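PDB 5XIO: proline-tRNA synthetase class II aaRS (Ybak RNA binding domain plus tRNA synthetase) from Cryptosporidium parvum, which probably joins L-proline to tRNA(Pro) at the expense of ATP, releasing AMP and diphosphate, and is bound here to the inhibitor halofuginone. Local coordinates for residues 426-431 against 480-485. Sequence-based numbering, arbitrary orientation.
Sequences VIAPWC and KCFFCD. With ZN (zinc ion), chain D.
Cys431 and Cys481 meet at a zinc ion in the C-terminal part of this prolyl-tRNA synthetase. Cys431 SG and Cys481 SG each lie 2.2 Å from the metal. Cys436, from helix 434-446, supplies a third sulfur. Cys484 sits beside the site, but its modelled SG is 3.7 Å from the zinc and its placement is doubtful. Cys481 SG also accepts two weak hydrogen bonds: one from Cys431 N across the contact, the other from Cys484 N, 3.3 Å from that sulfur. With its sulfur anti to the backbone N (chi1 -171°), Cys481 meets the edge of the Trp430 indole, where SG is 3.4 Å from CD1.

Around the metal, apolar side chains pack next. Ala428 CB sits over one face of the Phe482 ring in a CH-pi contact, 3.9 Å from the ring centroid. Phe483 CB lies toward the rim of the opposite face. Trp430 CD1 touches the Phe482 edge at CE1 (3.8 Å), with the planes of the two rings at 72°. Phe494 of strand 490-495 packs against both rings. Beside them, a backbone bond from Phe482 N to Pro429 O (3.1 Å) ties the 480-485 loop to the end of strand 425-430.

Metal bonds thus join residues distant in sequence. The N-H donors would partly offset thiolate charge on Cys481, and the site is consistent with a structural zinc.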
# COMPACT_ATOMS: atom_id res chain seq x y z
N VAL A 426 -17.80 9.71 32.08
CA VAL A 426 -18.95 10.26 32.67
C VAL A 426 -20.04 10.42 31.60
O VAL A 426 -19.78 10.95 30.50
CB VAL A 426 -18.56 11.60 33.33
CG1 VAL A 426 -19.71 12.58 33.34
CG2 VAL A 426 -18.13 11.37 34.75
N ILE A 427 -21.26 9.99 31.92
CA ILE A 427 -22.37 10.36 31.06
C ILE A 427 -23.25 11.33 31.84
O ILE A 427 -23.57 11.08 32.97
CB ILE A 427 -23.08 9.16 30.41
CG1 ILE A 427 -24.08 9.66 29.37
CG2 ILE A 427 -23.70 8.24 31.46
CD1 ILE A 427 -24.41 8.67 28.29
N ALA A 428 -23.56 12.47 31.23
CA ALA A 428 -24.18 13.57 31.94
C ALA A 428 -25.06 14.40 30.98
O ALA A 428 -24.71 14.58 29.81
CB ALA A 428 -23.11 14.42 32.60
N PRO A 429 -26.21 14.90 31.46
CA PRO A 429 -27.03 15.75 30.60
C PRO A 429 -26.30 17.10 30.45
O PRO A 429 -25.60 17.51 31.39
CB PRO A 429 -28.29 15.91 31.42
CG PRO A 429 -27.85 15.81 32.85
CD PRO A 429 -26.64 14.94 32.86
N TRP A 430 -26.41 17.75 29.29
CA TRP A 430 -25.51 18.83 28.93
C TRP A 430 -26.17 19.73 27.90
O TRP A 430 -26.96 19.30 27.08
CB TRP A 430 -24.23 18.25 28.34
CG TRP A 430 -23.15 19.29 28.10
CD1 TRP A 430 -22.79 20.26 28.95
CD2 TRP A 430 -22.32 19.46 26.93
NE1 TRP A 430 -21.82 21.04 28.40
CE2 TRP A 430 -21.52 20.57 27.16
CE3 TRP A 430 -22.19 18.78 25.74
CZ2 TRP A 430 -20.58 21.01 26.24
CZ3 TRP A 430 -21.24 19.21 24.84
CH2 TRP A 430 -20.47 20.32 25.08
N CYS A 431 -25.78 20.99 27.96
CA CYS A 431 -26.34 22.07 27.21
C CYS A 431 -25.58 22.22 25.85
O CYS A 431 -26.11 22.82 24.93
CB CYS A 431 -26.20 23.32 28.09
SG CYS A 431 -24.54 24.10 28.21
N LYS A 480 -31.70 19.97 33.82
CA LYS A 480 -30.61 20.98 33.72
C LYS A 480 -29.26 20.41 33.28
O LYS A 480 -28.94 19.27 33.61
CB LYS A 480 -30.41 21.71 35.04
CG LYS A 480 -31.25 22.97 35.19
CD LYS A 480 -31.01 23.62 36.57
CE LYS A 480 -32.31 24.15 37.17
NZ LYS A 480 -32.33 24.03 38.66
N CYS A 481 -28.49 21.24 32.55
CA CYS A 481 -27.04 21.00 32.39
C CYS A 481 -26.42 20.51 33.75
O CYS A 481 -26.80 20.92 34.82
CB CYS A 481 -26.32 22.25 31.79
SG CYS A 481 -24.57 22.03 31.28
N PHE A 482 -25.48 19.58 33.72
CA PHE A 482 -24.84 19.13 34.97
C PHE A 482 -23.87 20.15 35.54
O PHE A 482 -23.49 20.03 36.70
CB PHE A 482 -24.19 17.78 34.75
CG PHE A 482 -22.86 17.85 34.05
CD1 PHE A 482 -22.76 18.34 32.72
CD2 PHE A 482 -21.71 17.39 34.70
CE1 PHE A 482 -21.55 18.43 32.08
CE2 PHE A 482 -20.51 17.48 34.07
CZ PHE A 482 -20.41 18.01 32.77
N PHE A 483 -23.53 21.15 34.72
CA PHE A 483 -22.55 22.23 35.00
C PHE A 483 -23.13 23.70 34.87
O PHE A 483 -23.22 24.42 35.85
CB PHE A 483 -21.36 22.02 34.02
CG PHE A 483 -20.15 22.83 34.34
CD1 PHE A 483 -19.23 22.39 35.29
CD2 PHE A 483 -19.94 24.04 33.73
CE1 PHE A 483 -18.11 23.15 35.62
CE2 PHE A 483 -18.84 24.81 34.04
CZ PHE A 483 -17.91 24.37 34.99
N CYS A 484 -23.52 24.06 33.65
CA CYS A 484 -24.14 25.36 33.42
C CYS A 484 -25.54 25.38 34.05
O CYS A 484 -26.03 24.37 34.56
CB CYS A 484 -24.23 25.65 31.92
SG CYS A 484 -24.91 27.28 31.51
N ASP A 485 -26.19 26.54 34.02
CA ASP A 485 -27.52 26.63 34.62
C ASP A 485 -28.65 26.33 33.60
O ASP A 485 -29.83 26.19 33.96
CB ASP A 485 -27.74 28.05 35.21
CG ASP A 485 -28.35 28.00 36.60
OD1 ASP A 485 -27.85 27.22 37.43
OD2 ASP A 485 -29.34 28.74 36.85
ZN ZN D . -23.91 23.86 30.35